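Local coordinates for protein plastocyanin (Adiantum capillus-veneris, PDB 1KDJ) that carries electrons from the cytochrome b6-f complex to P700 of photosystem I by means of a single bound copper ion, at residues 12-17 / 37-42. Numbering follows the deposited sequence.
Sequences FKFYPD and HNIVFD. With CU (copper (II) ion), chain B.
The copper site of this blue copper protein is flanked by Phe12, and the sandwich interior beside it is filled by Phe14; these two rings from residues 12-17 meet the run 37-42, a loop leading into strand 40-41, at His37, Asn38 and Ile39. His37 binds the copper ion through ND1 at 1.9 Å. Its bond to CB already points toward residues 12-17, and chi1 of -64° sets CG beside the backbone N, leaving ND1 on the copper and the CE1 edge by Phe12. Phe12 CD1 lies near the imidazole plane, 4.2 Å from His37 CE1. The same phenyl ring stacks on His90, a second copper ligand, consistent with the pi-pi stacking that hinders protonation of an active-site histidine, probably His90, in this fern protein. Cys87 and Met95 complete the metal site.

Blue copper proteins set their metal ligands in loops at one end of a beta-sandwich, with the hydrophobic interior directly beneath. Here Phe14 reaches from strand 14-15 across that interior to the residues leading into strand 40-41, which belongs to the other sheet. Its CE1 packs on Ile39 CG1 at 3.9 Å, the two side chains crossing at a slant, while Phe85 meets the Phe14 ring edge-to-face. Phe14 CZ lies 4.0 Å from Asn38 O, a buried oxygen with no hydrogen-bond partner, whose contact with the C-H rim is at most weakly electrostatic. The Asn38 amide is held by Thr88 N, which donates to OD1, and by Asp64 O, which accepts from ND2.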
loop_
_atom_site.group_PDB
_atom_site.type_symbol
_atom_site.label_atom_id
_atom_site.label_comp_id
_atom_site.label_asym_id
_atom_site.label_seq_id
_atom_site.Cartn_x
_atom_site.Cartn_y
_atom_site.Cartn_z
ATOM N N PHE A 12 -10.537 -2.406 -9.439
ATOM C CA PHE A 12 -9.816 -2.689 -8.206
ATOM C C PHE A 12 -8.310 -2.759 -8.554
ATOM O O PHE A 12 -7.717 -3.845 -8.683
ATOM C CB PHE A 12 -10.301 -4.012 -7.651
ATOM C CG PHE A 12 -11.816 -4.156 -7.450
ATOM C CD1 PHE A 12 -12.588 -3.084 -7.047
ATOM C CD2 PHE A 12 -12.366 -5.415 -7.655
ATOM C CE1 PHE A 12 -13.943 -3.270 -6.834
ATOM C CE2 PHE A 12 -13.720 -5.590 -7.443
ATOM C CZ PHE A 12 -14.492 -4.519 -7.029
ATOM N N LYS A 13 -7.679 -1.598 -8.701
ATOM C CA LYS A 13 -6.296 -1.532 -9.152
ATOM C C LYS A 13 -5.585 -0.398 -8.470
ATOM O O LYS A 13 -6.138 0.653 -8.144
ATOM C CB LYS A 13 -6.232 -1.279 -10.672
ATOM C CG LYS A 13 -6.736 -2.302 -11.687
ATOM C CD LYS A 13 -5.515 -3.052 -12.171
ATOM C CE LYS A 13 -5.776 -4.201 -13.154
ATOM N NZ LYS A 13 -4.594 -5.089 -13.185
ATOM N N PHE A 14 -4.281 -0.610 -8.294
ATOM C CA PHE A 14 -3.379 0.449 -7.854
ATOM C C PHE A 14 -2.724 0.994 -9.154
ATOM O O PHE A 14 -2.409 0.222 -10.055
ATOM C CB PHE A 14 -2.255 -0.100 -6.924
ATOM C CG PHE A 14 -2.750 -0.521 -5.535
ATOM C CD1 PHE A 14 -2.967 0.472 -4.594
ATOM C CD2 PHE A 14 -2.959 -1.874 -5.260
ATOM C CE1 PHE A 14 -3.400 0.106 -3.320
ATOM C CE2 PHE A 14 -3.393 -2.223 -3.994
ATOM C CZ PHE A 14 -3.603 -1.234 -3.049
ATOM N N TYR A 15 -2.523 2.289 -9.193
ATOM C CA TYR A 15 -1.958 3.000 -10.329
ATOM C C TYR A 15 -0.755 3.844 -9.913
ATOM O O TYR A 15 -0.960 4.910 -9.311
ATOM C CB TYR A 15 -3.058 3.884 -10.918
ATOM C CG TYR A 15 -4.202 3.093 -11.548
ATOM C CD1 TYR A 15 -3.992 2.349 -12.687
ATOM C CD2 TYR A 15 -5.463 3.184 -10.973
ATOM C CE1 TYR A 15 -5.038 1.682 -13.264
ATOM C CE2 TYR A 15 -6.512 2.518 -11.546
ATOM C CZ TYR A 15 -6.282 1.775 -12.680
ATOM O OH TYR A 15 -7.324 1.112 -13.269
ATOM N N PRO A 16 0.516 3.497 -10.210
ATOM C CA PRO A 16 0.950 2.241 -10.789
ATOM C C PRO A 16 0.951 1.101 -9.775
ATOM O O PRO A 16 0.860 1.363 -8.573
ATOM C CB PRO A 16 2.360 2.499 -11.336
ATOM C CG PRO A 16 2.867 3.476 -10.312
ATOM C CD PRO A 16 1.679 4.353 -9.895
ATOM N N ASP A 17 1.094 -0.148 -10.204
ATOM C CA ASP A 17 1.108 -1.244 -9.228
ATOM C C ASP A 17 2.514 -1.743 -8.893
ATOM O O ASP A 17 2.638 -2.812 -8.313
ATOM C CB ASP A 17 0.246 -2.400 -9.756
ATOM C CG ASP A 17 0.688 -3.084 -11.041
ATOM O OD1 ASP A 17 1.720 -2.744 -11.632
ATOM O OD2 ASP A 17 -0.020 -3.988 -11.469
ATOM N N HIS A 37 -10.968 1.683 -0.239
ATOM C CA HIS A 37 -9.896 0.700 -0.413
ATOM C C HIS A 37 -8.935 0.887 0.743
ATOM O O HIS A 37 -8.995 1.915 1.407
ATOM C CB HIS A 37 -9.061 0.936 -1.690
ATOM C CG HIS A 37 -9.819 0.776 -3.003
ATOM N ND1 HIS A 37 -10.028 -0.448 -3.454
ATOM C CD2 HIS A 37 -10.263 1.756 -3.855
ATOM C CE1 HIS A 37 -10.614 -0.261 -4.632
ATOM N NE2 HIS A 37 -10.737 1.033 -4.846
ATOM N N ASN A 38 -8.024 -0.036 0.972
ATOM C CA ASN A 38 -6.957 0.295 1.929
ATOM C C ASN A 38 -5.642 -0.337 1.461
ATOM O O ASN A 38 -5.583 -0.915 0.365
ATOM C CB ASN A 38 -7.312 -0.211 3.367
ATOM C CG ASN A 38 -7.337 -1.693 3.572
ATOM O OD1 ASN A 38 -7.113 -2.581 2.757
ATOM N ND2 ASN A 38 -7.737 -2.040 4.767
ATOM N N ILE A 39 -4.586 -0.266 2.281
ATOM C CA ILE A 39 -3.273 -0.775 1.887
ATOM C C ILE A 39 -2.697 -1.480 3.107
ATOM O O ILE A 39 -2.523 -0.819 4.130
ATOM C CB ILE A 39 -2.250 0.354 1.511
ATOM C CG1 ILE A 39 -2.784 1.226 0.343
ATOM C CG2 ILE A 39 -0.889 -0.310 1.146
ATOM C CD1 ILE A 39 -3.747 2.390 0.716
ATOM N N VAL A 40 -2.387 -2.736 2.929
ATOM C CA VAL A 40 -1.775 -3.566 3.950
ATOM C C VAL A 40 -0.606 -4.276 3.298
ATOM O O VAL A 40 -0.753 -4.902 2.247
ATOM C CB VAL A 40 -2.808 -4.618 4.504
ATOM C CG1 VAL A 40 -2.167 -5.530 5.544
ATOM C CG2 VAL A 40 -3.951 -3.887 5.163
ATOM N N PHE A 41 0.558 -4.247 3.973
ATOM C CA PHE A 41 1.745 -4.932 3.486
ATOM C C PHE A 41 1.780 -6.373 3.895
ATOM O O PHE A 41 1.411 -6.685 5.018
ATOM C CB PHE A 41 3.028 -4.238 4.003
ATOM C CG PHE A 41 3.417 -3.033 3.146
ATOM C CD1 PHE A 41 4.187 -3.238 2.015
ATOM C CD2 PHE A 41 2.961 -1.782 3.454
ATOM C CE1 PHE A 41 4.489 -2.168 1.197
ATOM C CE2 PHE A 41 3.268 -0.722 2.629
ATOM C CZ PHE A 41 4.027 -0.913 1.504
ATOM N N ASP A 42 2.173 -7.263 3.006
ATOM C CA ASP A 42 2.460 -8.649 3.316
ATOM C C ASP A 42 3.768 -8.720 4.100
ATOM O O ASP A 42 4.722 -8.008 3.770
ATOM C CB ASP A 42 2.690 -9.452 2.092
ATOM C CG ASP A 42 1.710 -10.569 1.850
ATOM O OD1 ASP A 42 1.233 -11.209 2.792
ATOM O OD2 ASP A 42 1.430 -10.802 0.681
HETATM CU CU CU B . -9.794 -2.232 -2.762
#